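Local coordinates for glycosyl hydrolases family 2, sugar binding domain protein (Bacteroides uniformis str. 3978 T3 ii, PDB 6D1P) that probably hydrolyses O-glycosyl bonds as a beta-glucuronidase of glycosyl hydrolase family 2 from a human gut bacterium, at residues A78-P81 with D82-Y85; N84-Q87 with G88-W91. All blocks are in the same frame, centred on the assembly; numbering follows the deposited sequence.

How the interactions relate
Both contacts are local and overlap by two residues along the connection between strand 65-67 and strand 89-96, within the sugar-binding domain. Interaction 1 comes first: residues 78-81 run out, turn at 80-83 and come back as 82-85, closing a small loop round a potassium ion. Interaction 2 begins where interaction 1 ends, on the shared residues Asn-84 and Tyr-85, and carries the chain from 84-87 into the first residues of strand 89-96. Neither contact encloses or crosses the other, and their centres are about 12 Å apart. Together they lead from a metal-bound turn to an inner strand of the six-stranded antiparallel sheet.

Interaction 1 of 2, residues A78-P81 with D82-Y85; sequences AVDP and DVNY. With K (potassium ion), chain J.
Carbonyl oxygens from both sides of a tight turn meet at one potassium ion: Ala-78 O lies 2.9 Å from the metal and Asp-80 O and Val-83 O each at 2.8 Å. Asp-77 O and a water molecule also bind the ion. That water accepts the backbone N-H of Tyr-85, at 2.8 Å from Tyr-85 N, linking the returning limb, residues 82-85, to the ion.

The turn is type I, from Asp-80 to Val-83, and is reinforced as an Asx turn. With CG anti to the backbone N (chi1 -174°), the Asp-80 carboxylate stands beside its own carbonyl carbon, where Asp-80 OD1 accepts from Asp-82 N over 2.9 Å. The N-H...O angle of 165° is nearly straight, and OD1 is met on its anti side, 16° out of the carboxylate plane. Val-83 lays its CG2 methyl against the same side chain, 3.6 Å from Asp-80 CB. Replacing Asp-80 by an alanine removes OD1, and the amide of Asp-82 would probably lose its side-chain acceptor and the turn its extra brace.

Where the two limbs come together, Tyr-85 CB packs on Ala-78 CA at 3.9 Å, while Tyr-85 OH bonds to Leu-186 N. The Asp-82 carboxylate forms salt bridges with Arg-773 and Arg-774, which probably offset its closeness to that of Asp-80. Since every protein ligand is a main-chain carbonyl, the ion is held by backbone dipoles; the Asp-80 carboxylate, its OD1 5.8 Å from the potassium, is not a ligand and probably acts on the site only indirectly, through the turn it braces.

Interaction 2 of 2, residues N84-Q87 with G88-W91; sequences NYYQ and GPGW
The Tyr-86 ring lies alongside the chain that follows it, with Gly-88 N over one face, 3.6 Å from Tyr-86 CE2, and Pro-89 O at the edge, near the ring plane. A second ring, that of Tyr-85, carries Gln-87 CG on one face, 3.7 Å above its plane and offset toward the rim. These residues form the entry to strand 89-96, an inner strand of the six-stranded antiparallel sheet in the sugar-binding domain.

Tyr-86 reaches forward because its CG stands anti to the backbone N (chi1 174°), which aims the phenol along the chain toward the strand. There Tyr-86 OH donates to Pro-89 O over 2.6 Å. The hydroxyl sits in the carbonyl plane on a lone pair, with a C=O...O angle of 135°, so the bond probably limits how far the phenol can swing.

Gly-88 passes close to the ring face; a beta carbon in this conformation would come too close to Tyr-86 OH and Gln-87 O, consistent with glycine here. The Gly-88 N-H is directed to Asn-170 OD1, and Asn-170 ND2 in turn bonds Tyr-86 O. Gln-87 faces elsewhere: NE2 binds Asp-180, while Gln-87 OE1 accepts from Arg-172 of its own chain and from Gln-40 of the second subunit, so this approach to the strand also meets the dimer partner. Beside the hydroxyl bond, the CD atom of Pro-89 touches the same oxygen, 3.3 Å from Tyr-86 OH.

Interaction 1 of 2, residues A78-P81 with D82-Y85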
ATOM      1  N   ALA A  78       0.970   1.239  11.099  1.00 19.28           N
ATOM      2  CA  ALA A  78       0.076   0.771  12.157  1.00 16.79           C
ATOM      3  C   ALA A  78      -0.654   1.939  12.798  1.00 17.16           C
ATOM      4  O   ALA A  78      -1.845   1.840  13.093  1.00 18.05           O
ATOM      5  CB  ALA A  78       0.836  -0.037  13.220  1.00 18.69           C
ATOM      6  N   VAL A  79       0.037   3.064  13.000  1.00 15.84           N
ATOM      7  CA  VAL A  79      -0.552   4.211  13.678  1.00 17.64           C
ATOM      8  C   VAL A  79      -0.757   5.398  12.753  1.00 22.36           C
ATOM      9  O   VAL A  79      -1.210   6.452  13.216  1.00 22.70           O
ATOM     10  CB  VAL A  79       0.275   4.630  14.912  1.00 19.85           C
ATOM     11  CG1 VAL A  79       0.315   3.492  15.976  1.00 13.96           C
ATOM     12  CG2 VAL A  79       1.681   5.060  14.507  1.00 19.56           C
ATOM     13  N   ASP A  80      -0.453   5.270  11.469  1.00 21.07           N
ATOM     14  CA  ASP A  80      -0.830   6.305  10.515  1.00 20.52           C
ATOM     15  C   ASP A  80      -2.337   6.510  10.581  1.00 21.90           C
ATOM     16  O   ASP A  80      -3.086   5.568  10.304  1.00 26.69           O
ATOM     17  CB  ASP A  80      -0.423   5.898   9.110  1.00 24.55           C
ATOM     18  CG  ASP A  80      -0.662   7.000   8.073  1.00 27.89           C
ATOM     19  OD1 ASP A  80      -1.729   7.678   8.072  1.00 26.14           O
ATOM     20  OD2 ASP A  80       0.251   7.172   7.248  1.00 24.56           O
ATOM     21  N   PRO A  81      -2.824   7.704  10.925  1.00 23.66           N
ATOM     22  CA  PRO A  81      -4.271   7.869  11.150  1.00 23.59           C
ATOM     23  C   PRO A  81      -5.121   7.742   9.897  1.00 27.82           C
ATOM     24  O   PRO A  81      -6.350   7.658  10.021  1.00 28.49           O
ATOM     25  CB  PRO A  81      -4.367   9.282  11.736  1.00 26.25           C
ATOM     26  CG  PRO A  81      -3.207   9.990  11.097  1.00 26.42           C
ATOM     27  CD  PRO A  81      -2.099   8.980  11.029  1.00 21.36           C
ATOM     28  N   ASP A  82      -4.532   7.729   8.701  1.00 25.82           N
ATOM     29  CA  ASP A  82      -5.331   7.815   7.487  1.00 31.35           C
ATOM     30  C   ASP A  82      -5.353   6.539   6.654  1.00 26.65           C
ATOM     31  O   ASP A  82      -5.992   6.532   5.600  1.00 29.21           O
ATOM     32  CB  ASP A  82      -4.853   9.003   6.620  1.00 29.24           C
ATOM     33  CG  ASP A  82      -5.041  10.354   7.323  1.00 36.73           C
ATOM     34  OD1 ASP A  82      -4.055  11.111   7.489  1.00 40.89           O
ATOM     35  OD2 ASP A  82      -6.180  10.652   7.743  1.00 37.00           O
ATOM     36  N   VAL A  83      -4.707   5.458   7.082  1.00 22.33           N
ATOM     37  CA  VAL A  83      -4.666   4.252   6.267  1.00 22.35           C
ATOM     38  C   VAL A  83      -4.953   3.029   7.124  1.00 28.80           C
ATOM     39  O   VAL A  83      -4.721   3.022   8.336  1.00 21.57           O
ATOM     40  CB  VAL A  83      -3.310   4.088   5.555  1.00 24.85           C
ATOM     41  CG1 VAL A  83      -3.073   5.226   4.576  1.00 20.07           C
ATOM     42  CG2 VAL A  83      -2.222   4.066   6.575  1.00 22.79           C
ATOM     43  N   ASN A  84      -5.473   1.984   6.486  1.00 26.09           N
ATOM     44  CA  ASN A  84      -5.478   0.687   7.132  1.00 22.40           C
ATOM     45  C   ASN A  84      -4.070   0.119   7.106  1.00 22.04           C
ATOM     46  O   ASN A  84      -3.410   0.142   6.065  1.00 24.31           O
ATOM     47  CB  ASN A  84      -6.424  -0.269   6.420  1.00 22.05           C
ATOM     48  CG  ASN A  84      -7.833   0.259   6.330  1.00 27.61           C
ATOM     49  OD1 ASN A  84      -8.394   0.783   7.307  1.00 23.70           O
ATOM     50  ND2 ASN A  84      -8.432   0.109   5.141  1.00 25.52           N
ATOM     51  N   TYR A  85      -3.621  -0.430   8.230  1.00 21.39           N
ATOM     52  CA  TYR A  85      -2.279  -0.989   8.260  1.00 23.45           C
ATOM     53  C   TYR A  85      -2.180  -2.117   7.243  1.00 20.50           C
ATOM     54  O   TYR A  85      -3.156  -2.825   6.983  1.00 23.01           O
ATOM     55  CB  TYR A  85      -1.904  -1.458   9.679  1.00 19.84           C
ATOM     56  CG  TYR A  85      -2.377  -2.836  10.129  1.00 19.12           C
ATOM     57  CD1 TYR A  85      -1.476  -3.883  10.251  1.00 18.41           C
ATOM     58  CD2 TYR A  85      -3.699  -3.069  10.485  1.00 17.87           C
ATOM     59  CE1 TYR A  85      -1.868  -5.125  10.693  1.00 15.95           C
ATOM     60  CE2 TYR A  85      -4.117  -4.320  10.926  1.00 18.00           C
ATOM     61  CZ  TYR A  85      -3.185  -5.345  11.038  1.00 19.55           C
ATOM     62  OH  TYR A  85      -3.553  -6.596  11.477  1.00 18.44           O
TER
HETATM   63  K     K J 908      -3.400   2.781  10.777  1.00 20.55           K
HETATM   64  O   HOH W   1      -4.711   0.246  10.692  1.00 12.49           O

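Interaction 2 of 2, residues N84-Q87 with G88-W91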
ATOM      1  N   ASN A  84      -5.473   1.984   6.486  1.00 26.09           N
ATOM      2  CA  ASN A  84      -5.478   0.687   7.132  1.00 22.40           C
ATOM      3  C   ASN A  84      -4.070   0.119   7.106  1.00 22.04           C
ATOM      4  O   ASN A  84      -3.410   0.142   6.065  1.00 24.31           O
ATOM      5  CB  ASN A  84      -6.424  -0.269   6.420  1.00 22.05           C
ATOM      6  CG  ASN A  84      -7.833   0.259   6.330  1.00 27.61           C
ATOM      7  OD1 ASN A  84      -8.394   0.783   7.307  1.00 23.70           O
ATOM      8  ND2 ASN A  84      -8.432   0.109   5.141  1.00 25.52           N
ATOM      9  N   TYR A  85      -3.621  -0.430   8.230  1.00 21.39           N
ATOM     10  CA  TYR A  85      -2.279  -0.989   8.260  1.00 23.45           C
ATOM     11  C   TYR A  85      -2.180  -2.117   7.243  1.00 20.50           C
ATOM     12  O   TYR A  85      -3.156  -2.825   6.983  1.00 23.01           O
ATOM     13  CB  TYR A  85      -1.904  -1.458   9.679  1.00 19.84           C
ATOM     14  CG  TYR A  85      -2.377  -2.836  10.129  1.00 19.12           C
ATOM     15  CD1 TYR A  85      -1.476  -3.883  10.251  1.00 18.41           C
ATOM     16  CD2 TYR A  85      -3.699  -3.069  10.485  1.00 17.87           C
ATOM     17  CE1 TYR A  85      -1.868  -5.125  10.693  1.00 15.95           C
ATOM     18  CE2 TYR A  85      -4.117  -4.320  10.926  1.00 18.00           C
ATOM     19  CZ  TYR A  85      -3.185  -5.345  11.038  1.00 19.55           C
ATOM     20  OH  TYR A  85      -3.553  -6.596  11.477  1.00 18.44           O
ATOM     21  N   TYR A  86      -1.005  -2.244   6.633  1.00 22.07           N
ATOM     22  CA  TYR A  86      -0.837  -3.113   5.476  1.00 20.07           C
ATOM     23  C   TYR A  86      -0.960  -4.585   5.876  1.00 21.16           C
ATOM     24  O   TYR A  86      -0.322  -5.033   6.836  1.00 22.41           O
ATOM     25  CB  TYR A  86       0.515  -2.837   4.814  1.00 18.41           C
ATOM     26  CG  TYR A  86       0.815  -3.788   3.692  1.00 21.67           C
ATOM     27  CD1 TYR A  86       0.274  -3.588   2.416  1.00 23.05           C
ATOM     28  CD2 TYR A  86       1.608  -4.902   3.901  1.00 20.53           C
ATOM     29  CE1 TYR A  86       0.537  -4.463   1.377  1.00 19.34           C
ATOM     30  CE2 TYR A  86       1.870  -5.792   2.877  1.00 22.70           C
ATOM     31  CZ  TYR A  86       1.340  -5.557   1.607  1.00 23.24           C
ATOM     32  OH  TYR A  86       1.598  -6.444   0.595  1.00 21.33           O
ATOM     33  N   GLN A  87      -1.791  -5.339   5.150  1.00 18.96           N
ATOM     34  CA  GLN A  87      -1.999  -6.766   5.426  1.00 21.24           C
ATOM     35  C   GLN A  87      -1.878  -7.517   4.107  1.00 22.40           C
ATOM     36  O   GLN A  87      -2.830  -7.571   3.317  1.00 21.60           O
ATOM     37  CB  GLN A  87      -3.352  -7.029   6.096  1.00 17.55           C
ATOM     38  CG  GLN A  87      -3.460  -6.461   7.471  1.00 21.31           C
ATOM     39  CD  GLN A  87      -4.807  -6.740   8.118  1.00 22.30           C
ATOM     40  OE1 GLN A  87      -5.843  -6.187   7.718  1.00 23.29           O
ATOM     41  NE2 GLN A  87      -4.802  -7.603   9.099  1.00 15.10           N
ATOM     42  N   GLY A  88      -0.711  -8.108   3.880  1.00 23.40           N
ATOM     43  CA  GLY A  88      -0.404  -8.690   2.600  1.00 23.22           C
ATOM     44  C   GLY A  88       1.010  -9.227   2.518  1.00 24.20           C
ATOM     45  O   GLY A  88       1.709  -9.376   3.520  1.00 22.91           O
ATOM     46  N   PRO A  89       1.448  -9.548   1.307  1.00 25.68           N
ATOM     47  CA  PRO A  89       2.769 -10.155   1.127  1.00 22.80           C
ATOM     48  C   PRO A  89       3.880  -9.123   0.929  1.00 23.55           C
ATOM     49  O   PRO A  89       3.653  -7.964   0.574  1.00 21.15           O
ATOM     50  CB  PRO A  89       2.566 -11.002  -0.139  1.00 22.75           C
ATOM     51  CG  PRO A  89       1.598 -10.140  -0.965  1.00 23.27           C
ATOM     52  CD  PRO A  89       0.640  -9.567   0.068  1.00 21.57           C
ATOM     53  N   GLY A  90       5.104  -9.579   1.180  1.00 22.75           N
ATOM     54  CA  GLY A  90       6.303  -8.797   0.944  1.00 23.51           C
ATOM     55  C   GLY A  90       7.477  -9.744   0.904  1.00 25.15           C
ATOM     56  O   GLY A  90       7.379 -10.887   1.358  1.00 25.71           O
ATOM     57  N   TRP A  91       8.593  -9.265   0.351  1.00 22.54           N
ATOM     58  CA  TRP A  91       9.739 -10.125   0.073  1.00 24.13           C
ATOM     59  C   TRP A  91      11.031  -9.546   0.629  1.00 22.47           C
ATOM     60  O   TRP A  91      11.261  -8.338   0.554  1.00 26.43           O
ATOM     61  CB  TRP A  91       9.922 -10.329  -1.438  1.00 20.16           C
ATOM     62  CG  TRP A  91       9.029 -11.354  -2.109  1.00 21.25           C
ATOM     63  CD1 TRP A  91       7.809 -11.132  -2.694  1.00 21.67           C
ATOM     64  CD2 TRP A  91       9.319 -12.741  -2.310  1.00 23.17           C
ATOM     65  NE1 TRP A  91       7.322 -12.298  -3.237  1.00 24.41           N
ATOM     66  CE2 TRP A  91       8.229 -13.301  -3.008  1.00 24.75           C
ATOM     67  CE3 TRP A  91      10.394 -13.568  -1.961  1.00 29.46           C
ATOM     68  CZ2 TRP A  91       8.182 -14.646  -3.355  1.00 23.75           C
ATOM     69  CZ3 TRP A  91      10.343 -14.905  -2.310  1.00 25.89           C
ATOM     70  CH2 TRP A  91       9.249 -15.428  -3.003  1.00 25.27           C
TER